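Local coordinates for protein aromatic-amino-acid:2-oxoglutarate transaminase (Candida albicans, PDB 6HND) that probably catalyses pyridoxal 5'-phosphate-dependent amino-group transfer from aromatic amino acids, and perhaps 2-aminoadipate, to 2-oxo acids such as 2-oxoglutarate, at residues I56-V61 / V110-H115; P153-W158 / V353-V358; V208-D213 / T254-S259; F441-P446 / E515-G520. All coordinates share one frame; numbering follows the deposited sequence.

Contact 1. Residues I56-V61 / V110-H115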
loop_
_atom_site.group_PDB
_atom_site.type_symbol
_atom_site.label_atom_id
_atom_site.label_comp_id
_atom_site.label_asym_id
_atom_site.label_seq_id
_atom_site.Cartn_x
_atom_site.Cartn_y
_atom_site.Cartn_z
ATOM N N ILE B 56 4.462 -11.380 -19.806
ATOM C CA ILE B 56 3.807 -12.245 -18.778
ATOM C C ILE B 56 2.644 -12.972 -19.462
ATOM O O ILE B 56 1.914 -12.327 -20.227
ATOM C CB ILE B 56 3.360 -11.431 -17.542
ATOM C CG1 ILE B 56 4.537 -10.676 -16.919
ATOM C CG2 ILE B 56 2.664 -12.310 -16.518
ATOM C CD1 ILE B 56 4.143 -9.853 -15.720
ATOM N N ASP B 57 2.562 -14.281 -19.260
ATOM C CA ASP B 57 1.408 -15.117 -19.667
ATOM C C ASP B 57 0.673 -15.448 -18.386
ATOM O O ASP B 57 1.323 -15.964 -17.451
ATOM C CB ASP B 57 1.864 -16.369 -20.416
ATOM C CG ASP B 57 2.613 -16.027 -21.688
ATOM O OD1 ASP B 57 1.980 -15.403 -22.561
ATOM O OD2 ASP B 57 3.822 -16.334 -21.769
ATOM N N VAL B 58 -0.592 -15.059 -18.310
ATOM C CA VAL B 58 -1.460 -15.305 -17.125
ATOM C C VAL B 58 -2.429 -16.397 -17.562
ATOM O O VAL B 58 -3.247 -16.111 -18.444
ATOM C CB VAL B 58 -2.199 -14.030 -16.662
ATOM C CG1 VAL B 58 -3.080 -14.300 -15.452
ATOM C CG2 VAL B 58 -1.217 -12.906 -16.356
ATOM N N ASN B 59 -2.283 -17.586 -16.980
ATOM C CA ASN B 59 -3.034 -18.815 -17.340
ATOM C C ASN B 59 -4.185 -18.990 -16.340
ATOM O O ASN B 59 -3.913 -19.000 -15.113
ATOM C CB ASN B 59 -2.097 -20.028 -17.382
ATOM C CG ASN B 59 -0.805 -19.715 -18.101
ATOM O OD1 ASN B 59 -0.834 -19.115 -19.176
ATOM N ND2 ASN B 59 0.321 -20.097 -17.511
ATOM N N LEU B 60 -5.411 -19.113 -16.858
ATOM C CA LEU B 60 -6.659 -18.946 -16.078
ATOM C C LEU B 60 -7.460 -20.248 -16.028
ATOM O O LEU B 60 -7.185 -21.186 -16.801
ATOM C CB LEU B 60 -7.490 -17.838 -16.718
ATOM C CG LEU B 60 -6.771 -16.505 -16.891
ATOM C CD1 LEU B 60 -7.566 -15.631 -17.830
ATOM C CD2 LEU B 60 -6.569 -15.799 -15.545
ATOM N N VAL B 61 -8.407 -20.280 -15.107
ATOM C CA VAL B 61 -9.481 -21.305 -15.043
ATOM C C VAL B 61 -10.701 -20.676 -15.699
ATOM O O VAL B 61 -10.736 -19.439 -15.786
ATOM C CB VAL B 61 -9.740 -21.762 -13.595
ATOM C CG1 VAL B 61 -8.481 -22.360 -13.006
ATOM C CG2 VAL B 61 -10.272 -20.645 -12.695
ATOM N N VAL B 110 -3.930 -15.048 -20.954
ATOM C CA VAL B 110 -3.750 -13.629 -21.367
ATOM C C VAL B 110 -2.238 -13.366 -21.460
ATOM O O VAL B 110 -1.494 -13.719 -20.527
ATOM C CB VAL B 110 -4.473 -12.707 -20.375
ATOM C CG1 VAL B 110 -4.285 -11.229 -20.684
ATOM C CG2 VAL B 110 -5.949 -13.055 -20.318
ATOM N N HIS B 111 -1.800 -12.791 -22.563
ATOM C CA HIS B 111 -0.393 -12.376 -22.776
ATOM C C HIS B 111 -0.282 -10.866 -22.532
ATOM O O HIS B 111 -1.038 -10.074 -23.155
ATOM C CB HIS B 111 0.072 -12.779 -24.181
ATOM C CG HIS B 111 1.488 -12.429 -24.437
ATOM N ND1 HIS B 111 2.509 -13.254 -24.035
ATOM C CD2 HIS B 111 2.055 -11.328 -24.992
ATOM C CE1 HIS B 111 3.671 -12.700 -24.362
ATOM N NE2 HIS B 111 3.416 -11.506 -24.951
ATOM N N ILE B 112 0.618 -10.482 -21.635
ATOM C CA ILE B 112 0.891 -9.056 -21.307
ATOM C C ILE B 112 2.244 -8.709 -21.914
ATOM O O ILE B 112 3.259 -9.226 -21.419
ATOM C CB ILE B 112 0.844 -8.814 -19.786
ATOM C CG1 ILE B 112 -0.481 -9.302 -19.181
ATOM C CG2 ILE B 112 1.136 -7.340 -19.500
ATOM C CD1 ILE B 112 -0.575 -9.176 -17.673
ATOM N N SER B 113 2.245 -7.883 -22.954
ATOM C CA SER B 113 3.457 -7.498 -23.732
ATOM C C SER B 113 4.066 -6.206 -23.162
ATOM O O SER B 113 3.356 -5.446 -22.434
ATOM C CB SER B 113 3.105 -7.367 -25.207
ATOM O OG SER B 113 2.025 -6.452 -25.398
ATOM N N ARG B 114 5.318 -5.938 -23.515
ATOM C CA ARG B 114 6.025 -4.691 -23.150
ATOM C C ARG B 114 5.189 -3.497 -23.604
ATOM O O ARG B 114 5.054 -2.544 -22.804
ATOM C CB ARG B 114 7.435 -4.667 -23.739
ATOM C CG ARG B 114 8.276 -3.478 -23.293
ATOM C CD ARG B 114 9.649 -3.509 -23.945
ATOM N NE ARG B 114 10.468 -4.603 -23.421
ATOM C CZ ARG B 114 11.209 -4.564 -22.311
ATOM N NH1 ARG B 114 11.295 -3.461 -21.586
ATOM N NH2 ARG B 114 11.885 -5.636 -21.934
ATOM N N HIS B 115 4.607 -3.554 -24.805
ATOM C CA HIS B 115 3.939 -2.389 -25.453
ATOM C C HIS B 115 2.560 -2.782 -25.961
ATOM O O HIS B 115 2.448 -3.874 -26.536
ATOM C CB HIS B 115 4.756 -1.825 -26.634
ATOM C CG HIS B 115 6.122 -1.357 -26.252
ATOM N ND1 HIS B 115 6.330 -0.182 -25.562
ATOM C CD2 HIS B 115 7.343 -1.905 -26.461
ATOM C CE1 HIS B 115 7.625 -0.011 -25.398
ATOM N NE2 HIS B 115 8.270 -1.058 -25.913
#
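Val58 and Ile112 meet on the apolar face of a two-stranded antiparallel sheet, Val58 CG2 lying 4.0 Å from Ile112 CD1. The Ile112 chain is extended beyond CG1 (chi2 177°), which carries its terminal methyl along to the neighbouring pair. On the same face Leu60 CD1 packs against Val110 CG2 at 3.9 Å, and Ile56 stands beside Ile112. Branched aliphatic residues suit these positions because the face is buried: Leu376, Val384 and Asn388 of helix 375-388, together with Leu124, cover it. Between the strands, Ile56 and Ile112 form one hydrogen-bonded pair and Val58 and Val110 the next. The bond from Ile112 N to Ile56 O, 2.7 Å long, is almost straight, and so is that from Val58 N to Val110 O. Asp57 and His111, the intervening non-hydrogen-bonded pair, turn to the other face. There His111 ND1 gives its hydrogen to Asp57 OD1 at 2.7 Å; the oxygen lies close to the ring plane and is met on its syn side, though ND1 stands 30° out of the carboxylate plane. The other oxygen, Asp57 OD2, accepts from Asn59 of the second subunit, whose strand extends the sheet across the dimer interface. Asp57 thus joins a strand partner to a subunit partner and, in contrast to the apolar face beneath, its negative charge would probably favour a protonated His111.

Contact 2. Residues P153-W158 / V353-V358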
loop_
_atom_site.group_PDB
_atom_site.type_symbol
_atom_site.label_atom_id
_atom_site.label_comp_id
_atom_site.label_asym_id
_atom_site.label_seq_id
_atom_site.Cartn_x
_atom_site.Cartn_y
_atom_site.Cartn_z
ATOM N N PRO B 153 -24.427 5.913 -9.214
ATOM C CA PRO B 153 -24.764 7.014 -8.312
ATOM C C PRO B 153 -25.873 7.921 -8.877
ATOM O O PRO B 153 -25.976 8.078 -10.079
ATOM C CB PRO B 153 -23.437 7.772 -8.176
ATOM C CG PRO B 153 -22.375 6.737 -8.482
ATOM C CD PRO B 153 -23.004 5.902 -9.574
ATOM N N ASN B 154 -26.690 8.483 -8.002
ATOM C CA ASN B 154 -27.832 9.345 -8.388
ATOM C C ASN B 154 -27.364 10.797 -8.479
ATOM O O ASN B 154 -28.104 11.666 -7.992
ATOM C CB ASN B 154 -28.989 9.177 -7.395
ATOM C CG ASN B 154 -30.309 9.719 -7.903
ATOM O OD1 ASN B 154 -30.519 9.771 -9.104
ATOM N ND2 ASN B 154 -31.171 10.162 -7.003
ATOM N N TYR B 155 -26.162 11.045 -9.017
ATOM C CA TYR B 155 -25.576 12.404 -9.238
ATOM C C TYR B 155 -24.365 12.209 -10.140
ATOM O O TYR B 155 -23.970 11.036 -10.333
ATOM C CB TYR B 155 -25.234 13.136 -7.930
ATOM C CG TYR B 155 -24.024 12.600 -7.191
ATOM C CD1 TYR B 155 -24.110 11.442 -6.427
ATOM C CD2 TYR B 155 -22.780 13.201 -7.300
ATOM C CE1 TYR B 155 -23.013 10.885 -5.796
ATOM C CE2 TYR B 155 -21.674 12.683 -6.643
ATOM C CZ TYR B 155 -21.788 11.525 -5.884
ATOM O OH TYR B 155 -20.692 11.000 -5.268
ATOM N N ASP B 156 -23.787 13.292 -10.650
ATOM C CA ASP B 156 -22.861 13.252 -11.818
ATOM C C ASP B 156 -21.392 13.463 -11.403
ATOM O O ASP B 156 -20.508 12.989 -12.152
ATOM C CB ASP B 156 -23.315 14.267 -12.872
ATOM C CG ASP B 156 -24.632 13.900 -13.560
ATOM O OD1 ASP B 156 -24.995 12.682 -13.554
ATOM O OD2 ASP B 156 -25.293 14.834 -14.101
ATOM N N ASP B 157 -21.143 14.085 -10.248
ATOM C CA ASP B 157 -19.817 14.602 -9.810
ATOM C C ASP B 157 -19.099 13.593 -8.902
ATOM O O ASP B 157 -18.512 14.006 -7.878
ATOM C CB ASP B 157 -19.978 15.965 -9.128
ATOM C CG ASP B 157 -20.142 17.085 -10.137
ATOM O OD1 ASP B 157 -19.560 16.974 -11.249
ATOM O OD2 ASP B 157 -20.852 18.042 -9.815
ATOM N N TRP B 158 -19.130 12.318 -9.279
ATOM C CA TRP B 158 -18.477 11.211 -8.542
ATOM C C TRP B 158 -17.237 10.780 -9.315
ATOM O O TRP B 158 -17.132 11.104 -10.535
ATOM C CB TRP B 158 -19.429 10.030 -8.335
ATOM C CG TRP B 158 -19.937 9.373 -9.583
ATOM C CD1 TRP B 158 -21.072 9.715 -10.253
ATOM C CD2 TRP B 158 -19.447 8.181 -10.225
ATOM N NE1 TRP B 158 -21.309 8.846 -11.280
ATOM C CE2 TRP B 158 -20.335 7.893 -11.293
ATOM C CE3 TRP B 158 -18.353 7.328 -10.012
ATOM C CZ2 TRP B 158 -20.142 6.830 -12.172
ATOM C CZ3 TRP B 158 -18.143 6.288 -10.897
ATOM C CH2 TRP B 158 -19.030 6.041 -11.956
ATOM N N VAL B 353 -15.588 4.656 -4.434
ATOM C CA VAL B 353 -16.478 5.503 -5.262
ATOM C C VAL B 353 -16.988 6.569 -4.312
ATOM O O VAL B 353 -17.427 6.171 -3.226
ATOM C CB VAL B 353 -17.644 4.697 -5.845
ATOM C CG1 VAL B 353 -18.443 5.497 -6.868
ATOM C CG2 VAL B 353 -17.178 3.360 -6.400
ATOM N N GLY B 354 -16.870 7.835 -4.707
ATOM C CA GLY B 354 -17.320 8.991 -3.916
ATOM C C GLY B 354 -17.284 10.269 -4.725
ATOM O O GLY B 354 -16.912 10.215 -5.935
ATOM N N HIS B 355 -17.669 11.383 -4.094
ATOM C CA HIS B 355 -17.631 12.728 -4.720
ATOM C C HIS B 355 -16.192 13.052 -5.149
ATOM O O HIS B 355 -15.230 12.749 -4.373
ATOM C CB HIS B 355 -18.229 13.799 -3.784
ATOM C CG HIS B 355 -18.619 15.051 -4.506
ATOM N ND1 HIS B 355 -17.746 16.108 -4.671
ATOM C CD2 HIS B 355 -19.770 15.392 -5.148
ATOM C CE1 HIS B 355 -18.348 17.046 -5.371
ATOM N NE2 HIS B 355 -19.595 16.630 -5.679
ATOM N N LYS B 356 -16.053 13.663 -6.325
ATOM C CA LYS B 356 -14.800 14.265 -6.844
ATOM C C LYS B 356 -13.977 14.848 -5.691
ATOM O O LYS B 356 -12.753 14.622 -5.676
ATOM C CB LYS B 356 -15.116 15.367 -7.865
ATOM C CG LYS B 356 -14.632 15.116 -9.287
ATOM C CD LYS B 356 -15.711 15.267 -10.381
ATOM C CE LYS B 356 -16.564 16.526 -10.295
ATOM N NZ LYS B 356 -15.759 17.774 -10.250
ATOM N N GLU B 357 -14.603 15.650 -4.827
ATOM C CA GLU B 357 -13.876 16.460 -3.830
ATOM C C GLU B 357 -13.417 15.509 -2.731
ATOM O O GLU B 357 -12.315 15.752 -2.191
ATOM C CB GLU B 357 -14.717 17.645 -3.339
ATOM C CG GLU B 357 -14.891 18.728 -4.414
ATOM C CD GLU B 357 -15.012 20.187 -3.991
ATOM O OE1 GLU B 357 -14.452 20.572 -2.939
ATOM O OE2 GLU B 357 -15.653 20.963 -4.735
ATOM N N VAL B 358 -14.207 14.469 -2.433
ATOM C CA VAL B 358 -13.805 13.417 -1.457
ATOM C C VAL B 358 -12.621 12.636 -2.053
ATOM O O VAL B 358 -11.616 12.477 -1.332
ATOM C CB VAL B 358 -14.987 12.523 -1.028
ATOM C CG1 VAL B 358 -14.526 11.318 -0.228
ATOM C CG2 VAL B 358 -16.028 13.302 -0.223
#
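Trp158 opens the edge strand of the large mixed sheet of the aminotransferase fold, antiparallel to the strand that ends at His355, and its CE3 rests 3.6 Å from Val353 CG1. The indole and the valine run alongside each other in the same direction, a broad apolar surface matched to a compact branched one. Next along, the two backbones come together at the non-hydrogen-bonded pair of Trp158 and His355. The one hydrogen bond between the segments runs from Lys356 N to Asp157 O, 2.9 Å long and nearly straight at the nitrogen. The same carbonyl oxygen also lies over one face of the His355 imidazole, toward its rim. His355 CD2 approaches Tyr155 CE2 at 3.6 Å; the planes of the two rings are nearly parallel (11°), and they meet rim to rim without stacking. Asp157 OD1 and Lys356 NZ are opposite charges 4.0 Å apart, too far for a salt bridge but probably still attractive. A second shell sets these groups in place. Pro153 CG sits over one face of the Trp158 indole, toward its rim; Ile148 of helix 137-151 packs on the indole, and Ile147 on Pro153 and Val353. His355 itself is the N-cap of helix 356-369: CG, anti to the backbone N (chi1 -161°), lies beside the carbonyl carbon, which brings ND1 forward to accept from Glu357 N at 3.2 Å.

Contact 3. Residues V208-D213 / T254-S259. With K (potassium ion), chain G.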
loop_
_atom_site.group_PDB
_atom_site.type_symbol
_atom_site.label_atom_id
_atom_site.label_comp_id
_atom_site.label_asym_id
_atom_site.label_seq_id
_atom_site.Cartn_x
_atom_site.Cartn_y
_atom_site.Cartn_z
ATOM N N VAL B 208 -24.152 0.713 17.242
ATOM C CA VAL B 208 -25.562 0.773 16.759
ATOM C C VAL B 208 -26.111 -0.655 16.843
ATOM O O VAL B 208 -25.563 -1.543 16.140
ATOM C CB VAL B 208 -25.629 1.334 15.321
ATOM C CG1 VAL B 208 -26.966 1.055 14.659
ATOM C CG2 VAL B 208 -25.323 2.830 15.254
ATOM N N LYS B 209 -27.140 -0.875 17.657
ATOM C CA LYS B 209 -27.683 -2.229 17.947
ATOM C C LYS B 209 -28.142 -2.904 16.650
ATOM O O LYS B 209 -28.663 -2.242 15.752
ATOM C CB LYS B 209 -28.858 -2.197 18.930
ATOM C CG LYS B 209 -28.545 -1.609 20.298
ATOM C CD LYS B 209 -29.594 -1.909 21.359
ATOM C CE LYS B 209 -29.427 -1.058 22.609
ATOM N NZ LYS B 209 -30.352 -1.510 23.673
ATOM N N ILE B 210 -27.910 -4.205 16.569
ATOM C CA ILE B 210 -28.384 -5.061 15.459
ATOM C C ILE B 210 -29.590 -5.829 15.965
ATOM O O ILE B 210 -29.548 -6.343 17.087
ATOM C CB ILE B 210 -27.261 -5.988 14.988
ATOM C CG1 ILE B 210 -26.289 -5.218 14.091
ATOM C CG2 ILE B 210 -27.844 -7.213 14.301
ATOM C CD1 ILE B 210 -25.022 -5.967 13.841
ATOM N N ASN B 211 -30.645 -5.862 15.158
ATOM C CA ASN B 211 -31.842 -6.694 15.412
ATOM C C ASN B 211 -31.504 -8.113 14.907
ATOM O O ASN B 211 -31.106 -8.232 13.745
ATOM C CB ASN B 211 -33.048 -6.009 14.768
ATOM C CG ASN B 211 -34.254 -6.915 14.631
ATOM O OD1 ASN B 211 -34.445 -7.806 15.447
ATOM N ND2 ASN B 211 -35.064 -6.695 13.604
ATOM N N PHE B 212 -31.705 -9.150 15.732
ATOM C CA PHE B 212 -31.346 -10.565 15.446
ATOM C C PHE B 212 -32.566 -11.425 15.079
ATOM O O PHE B 212 -32.371 -12.640 14.916
ATOM C CB PHE B 212 -30.580 -11.140 16.637
ATOM C CG PHE B 212 -29.123 -10.753 16.628
ATOM C CD1 PHE B 212 -28.688 -9.581 17.239
ATOM C CD2 PHE B 212 -28.194 -11.531 15.959
ATOM C CE1 PHE B 212 -27.345 -9.236 17.223
ATOM C CE2 PHE B 212 -26.860 -11.161 15.915
ATOM C CZ PHE B 212 -26.438 -10.013 16.545
ATOM N N ASP B 213 -33.744 -10.831 14.848
ATOM C CA ASP B 213 -34.906 -11.537 14.227
ATOM C C ASP B 213 -34.523 -12.117 12.851
ATOM O O ASP B 213 -33.647 -11.536 12.146
ATOM C CB ASP B 213 -36.101 -10.604 14.031
ATOM C CG ASP B 213 -36.754 -10.066 15.300
ATOM O OD1 ASP B 213 -36.417 -10.563 16.413
ATOM O OD2 ASP B 213 -37.602 -9.125 15.164
ATOM N N THR B 254 -22.948 -10.670 10.851
ATOM C CA THR B 254 -24.300 -11.243 11.105
ATOM C C THR B 254 -24.917 -11.851 9.846
ATOM O O THR B 254 -25.835 -12.628 10.005
ATOM C CB THR B 254 -25.255 -10.236 11.755
ATOM O OG1 THR B 254 -25.489 -9.148 10.861
ATOM C CG2 THR B 254 -24.725 -9.725 13.079
ATOM N N GLY B 255 -24.464 -11.472 8.650
ATOM C CA GLY B 255 -24.990 -11.953 7.354
ATOM C C GLY B 255 -26.237 -11.209 6.898
ATOM O O GLY B 255 -26.710 -11.526 5.813
ATOM N N PHE B 256 -26.756 -10.233 7.661
ATOM C CA PHE B 256 -27.999 -9.487 7.312
ATOM C C PHE B 256 -27.770 -8.566 6.106
ATOM O O PHE B 256 -26.625 -8.172 5.808
ATOM C CB PHE B 256 -28.534 -8.681 8.500
ATOM C CG PHE B 256 -29.064 -9.505 9.651
ATOM C CD1 PHE B 256 -30.065 -10.436 9.453
ATOM C CD2 PHE B 256 -28.583 -9.327 10.937
ATOM C CE1 PHE B 256 -30.551 -11.198 10.503
ATOM C CE2 PHE B 256 -29.076 -10.086 11.992
ATOM C CZ PHE B 256 -30.060 -11.022 11.773
ATOM N N THR B 257 -28.852 -8.283 5.394
ATOM C CA THR B 257 -28.881 -7.429 4.187
ATOM C C THR B 257 -30.026 -6.430 4.313
ATOM O O THR B 257 -31.188 -6.876 4.502
ATOM C CB THR B 257 -29.030 -8.239 2.903
ATOM O OG1 THR B 257 -27.888 -9.077 2.808
ATOM C CG2 THR B 257 -29.130 -7.371 1.667
ATOM N N GLN B 258 -29.701 -5.139 4.234
ATOM C CA GLN B 258 -30.691 -4.042 4.347
ATOM C C GLN B 258 -31.502 -4.029 3.054
ATOM O O GLN B 258 -30.874 -4.036 1.976
ATOM C CB GLN B 258 -30.004 -2.694 4.589
ATOM C CG GLN B 258 -29.349 -2.565 5.952
ATOM C CD GLN B 258 -28.506 -1.316 6.040
ATOM O OE1 GLN B 258 -28.594 -0.412 5.205
ATOM N NE2 GLN B 258 -27.683 -1.251 7.064
ATOM N N SER B 259 -32.831 -4.036 3.181
ATOM C CA SER B 259 -33.798 -3.830 2.072
ATOM C C SER B 259 -33.581 -2.449 1.448
ATOM O O SER B 259 -33.023 -1.545 2.132
ATOM C CB SER B 259 -35.217 -3.959 2.566
ATOM O OG SER B 259 -35.584 -2.813 3.322
HETATM K K K G . -38.990 -8.580 12.849
#
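Two loops of the large aminotransferase domain meet here, one leaving strand 204-208 at the edge of the central sheet, the other leading into helix 260-272, and Phe256 of the second is packed against Ile210, Asn211, Phe212 and Asp213 of the first. Its ring offers apolar surface to both backbone and aliphatic groups. Ile210 CG2 comes to 3.9 Å from Phe256 CE2, while the carbonyl oxygens of Asn211 and Asp213 approach the ring's far end obliquely, as packing contacts, Asn211 O at 3.3 Å from CE2 and Asp213 O at 3.5 Å from CE1. Thr254 adds a methyl: Thr254 CG2 meets Ile210 CD1 tip to tip at 3.8 Å and lies equally near Phe212 CE2, the threonine and phenylalanine side chains crossing at about a right angle. With chi1 at 64°, Thr254 OG1 lies between the backbone N and the carbonyl carbon and CG2 anti to the carbonyl carbon; CG2 meets this apolar cluster, while OG1 hydrogen-bonds to Gln251. Ile210 CG2 also lies over one face of Phe212, so one methyl serves both aromatic rings. Beyond the rings the first loop folds into an Asx turn, Asp213 N donating to Asn211 OD1 at 3.2 Å from above the carbonyl plane. The carboxylate of that same Asp213 suits a cation: with Asp215 as another ligand, Asp213 OD2 binds the potassium ion at 2.8 Å.

Contact 4. Residues F441-P446 / E515-G520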
loop_
_atom_site.group_PDB
_atom_site.type_symbol
_atom_site.label_atom_id
_atom_site.label_comp_id
_atom_site.label_asym_id
_atom_site.label_seq_id
_atom_site.Cartn_x
_atom_site.Cartn_y
_atom_site.Cartn_z
ATOM N N PHE B 441 -24.723 -18.168 13.698
ATOM C CA PHE B 441 -25.072 -19.444 14.369
ATOM C C PHE B 441 -25.361 -19.105 15.824
ATOM O O PHE B 441 -24.403 -18.851 16.585
ATOM C CB PHE B 441 -23.926 -20.442 14.214
ATOM C CG PHE B 441 -24.188 -21.820 14.750
ATOM C CD1 PHE B 441 -25.005 -22.699 14.066
ATOM C CD2 PHE B 441 -23.551 -22.270 15.895
ATOM C CE1 PHE B 441 -25.211 -23.989 14.536
ATOM C CE2 PHE B 441 -23.776 -23.548 16.380
ATOM C CZ PHE B 441 -24.579 -24.415 15.680
ATOM N N LYS B 442 -26.644 -19.075 16.160
ATOM C CA LYS B 442 -27.166 -18.682 17.485
ATOM C C LYS B 442 -27.106 -19.874 18.435
ATOM O O LYS B 442 -27.358 -21.020 18.021
ATOM C CB LYS B 442 -28.582 -18.129 17.320
ATOM C CG LYS B 442 -28.637 -16.774 16.625
ATOM C CD LYS B 442 -29.928 -16.025 16.823
ATOM C CE LYS B 442 -30.934 -16.328 15.733
ATOM N NZ LYS B 442 -31.962 -15.266 15.639
ATOM N N ILE B 443 -26.737 -19.585 19.672
ATOM C CA ILE B 443 -26.722 -20.530 20.812
ATOM C C ILE B 443 -27.819 -20.071 21.772
ATOM O O ILE B 443 -27.645 -18.967 22.365
ATOM C CB ILE B 443 -25.340 -20.507 21.490
ATOM C CG1 ILE B 443 -24.189 -20.634 20.486
ATOM C CG2 ILE B 443 -25.293 -21.556 22.589
ATOM C CD1 ILE B 443 -24.278 -21.828 19.555
ATOM N N ASN B 444 -28.883 -20.868 21.901
ATOM C CA ASN B 444 -30.056 -20.597 22.777
ATOM C C ASN B 444 -29.659 -20.954 24.223
ATOM O O ASN B 444 -30.273 -21.865 24.838
ATOM C CB ASN B 444 -31.343 -21.242 22.220
ATOM C CG ASN B 444 -31.695 -20.712 20.829
ATOM O OD1 ASN B 444 -31.418 -19.544 20.504
ATOM N ND2 ASN B 444 -32.309 -21.537 19.982
ATOM N N LEU B 445 -28.711 -20.203 24.789
ATOM C CA LEU B 445 -28.411 -20.298 26.245
ATOM C C LEU B 445 -29.653 -19.860 27.014
ATOM O O LEU B 445 -30.371 -18.982 26.559
ATOM C CB LEU B 445 -27.207 -19.422 26.621
ATOM C CG LEU B 445 -25.900 -19.795 25.943
ATOM C CD1 LEU B 445 -24.874 -18.709 26.133
ATOM C CD2 LEU B 445 -25.386 -21.117 26.446
ATOM N N PRO B 446 -29.939 -20.435 28.202
ATOM C CA PRO B 446 -30.910 -19.835 29.119
ATOM C C PRO B 446 -30.612 -18.343 29.336
ATOM O O PRO B 446 -29.468 -17.952 29.467
ATOM C CB PRO B 446 -30.777 -20.627 30.428
ATOM C CG PRO B 446 -30.106 -21.934 30.035
ATOM C CD PRO B 446 -29.366 -21.683 28.721
ATOM N N GLU B 515 -23.334 -31.856 23.054
ATOM C CA GLU B 515 -22.663 -32.394 24.260
ATOM C C GLU B 515 -22.662 -31.302 25.318
ATOM O O GLU B 515 -22.939 -31.608 26.488
ATOM C CB GLU B 515 -21.243 -32.884 23.989
ATOM C CG GLU B 515 -20.726 -33.847 25.063
ATOM C CD GLU B 515 -19.212 -33.842 25.261
ATOM O OE1 GLU B 515 -18.745 -33.383 26.349
ATOM O OE2 GLU B 515 -18.488 -34.276 24.327
ATOM N N PHE B 516 -22.385 -30.064 24.930
ATOM C CA PHE B 516 -22.203 -28.951 25.898
ATOM C C PHE B 516 -23.520 -28.752 26.653
ATOM O O PHE B 516 -23.482 -28.645 27.908
ATOM C CB PHE B 516 -21.685 -27.702 25.189
ATOM C CG PHE B 516 -21.662 -26.458 26.033
ATOM C CD1 PHE B 516 -20.626 -26.221 26.916
ATOM C CD2 PHE B 516 -22.641 -25.501 25.895
ATOM C CE1 PHE B 516 -20.597 -25.070 27.684
ATOM C CE2 PHE B 516 -22.614 -24.350 26.658
ATOM C CZ PHE B 516 -21.597 -24.137 27.558
ATOM N N PHE B 517 -24.643 -28.755 25.928
ATOM C CA PHE B 517 -26.017 -28.638 26.491
ATOM C C PHE B 517 -26.371 -29.870 27.349
ATOM O O PHE B 517 -26.860 -29.683 28.494
ATOM C CB PHE B 517 -27.031 -28.365 25.375
ATOM C CG PHE B 517 -27.282 -26.892 25.124
ATOM C CD1 PHE B 517 -26.354 -26.116 24.436
ATOM C CD2 PHE B 517 -28.423 -26.274 25.623
ATOM C CE1 PHE B 517 -26.585 -24.770 24.212
ATOM C CE2 PHE B 517 -28.648 -24.927 25.413
ATOM C CZ PHE B 517 -27.729 -24.180 24.702
ATOM N N SER B 518 -26.095 -31.082 26.855
ATOM C CA SER B 518 -26.301 -32.367 27.583
ATOM C C SER B 518 -25.531 -32.343 28.917
ATOM O O SER B 518 -26.073 -32.853 29.917
ATOM C CB SER B 518 -25.901 -33.554 26.745
ATOM O OG SER B 518 -26.510 -33.490 25.454
ATOM N N ASN B 519 -24.337 -31.735 28.931
ATOM C CA ASN B 519 -23.460 -31.607 30.123
ATOM C C ASN B 519 -23.971 -30.536 31.102
ATOM O O ASN B 519 -23.283 -30.330 32.118
ATOM C CB ASN B 519 -22.019 -31.275 29.728
ATOM C CG ASN B 519 -21.351 -32.366 28.925
ATOM O OD1 ASN B 519 -21.908 -33.443 28.748
ATOM N ND2 ASN B 519 -20.169 -32.080 28.409
ATOM N N GLY B 520 -25.121 -29.901 30.846
ATOM C CA GLY B 520 -25.646 -28.792 31.666
ATOM C C GLY B 520 -24.889 -27.481 31.447
ATOM O O GLY B 520 -24.911 -26.636 32.377
#
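Phe517, near the C-terminal end of helix 499-518, reaches from the helix to the end of strand 438-443 of the small four-stranded antiparallel sheet. CB leaves the helix to the side, but the ring beyond it swings nearer, bringing CE1, CE2 and CZ against residues 443-445. Phe517 CE1 touches Ile443 CG2 at 3.8 Å, the methyl lying near the ring plane. CE2 is 3.5 Å from Asn444 O, and the tip atom CZ comes to 3.4 Å from the same oxygen. A phenyl ring suits this place: its apolar rim packs on the methyl, and the slightly positive hydrogens of that rim can also suit the carbonyl oxygen, while Tyr427 stacks on the ring. Asn444 centres an inverse gamma turn, and its ND2 bonds to Gly426 O. Leu445 CD2 approaches Phe517 CZ at 4.2 Å and also lies at the edge of the Phe516 ring. Past these rings a Schellman motif closes the helix, with Gly520 N donating to Phe517 O at 2.9 Å.

How the contacts relate
Contacts 3 and 4 are neighbours, their centres about 23 Å apart, and they touch where Lys442 NZ comes to 2.8 Å from Phe212 O, bringing a large-domain loop against a strand of the small four-stranded sheet. Contact 3 is also nested along the chain within the loop closed by contact 2; contact 2 lies on two strands at one edge of the mixed sheet, and contact 3 follows the strand at the other, with centres about 28 Å apart. The Thr254 side chain of contact 3 is about 10 Å from a bound pyridoxal phosphate; in contact 2 the Val353 side chain is about 11 Å from that of Thr338, which binds the cofactor. Contact 1 stands apart at the dimer interface, its centre about 53 Å from that of contact 4.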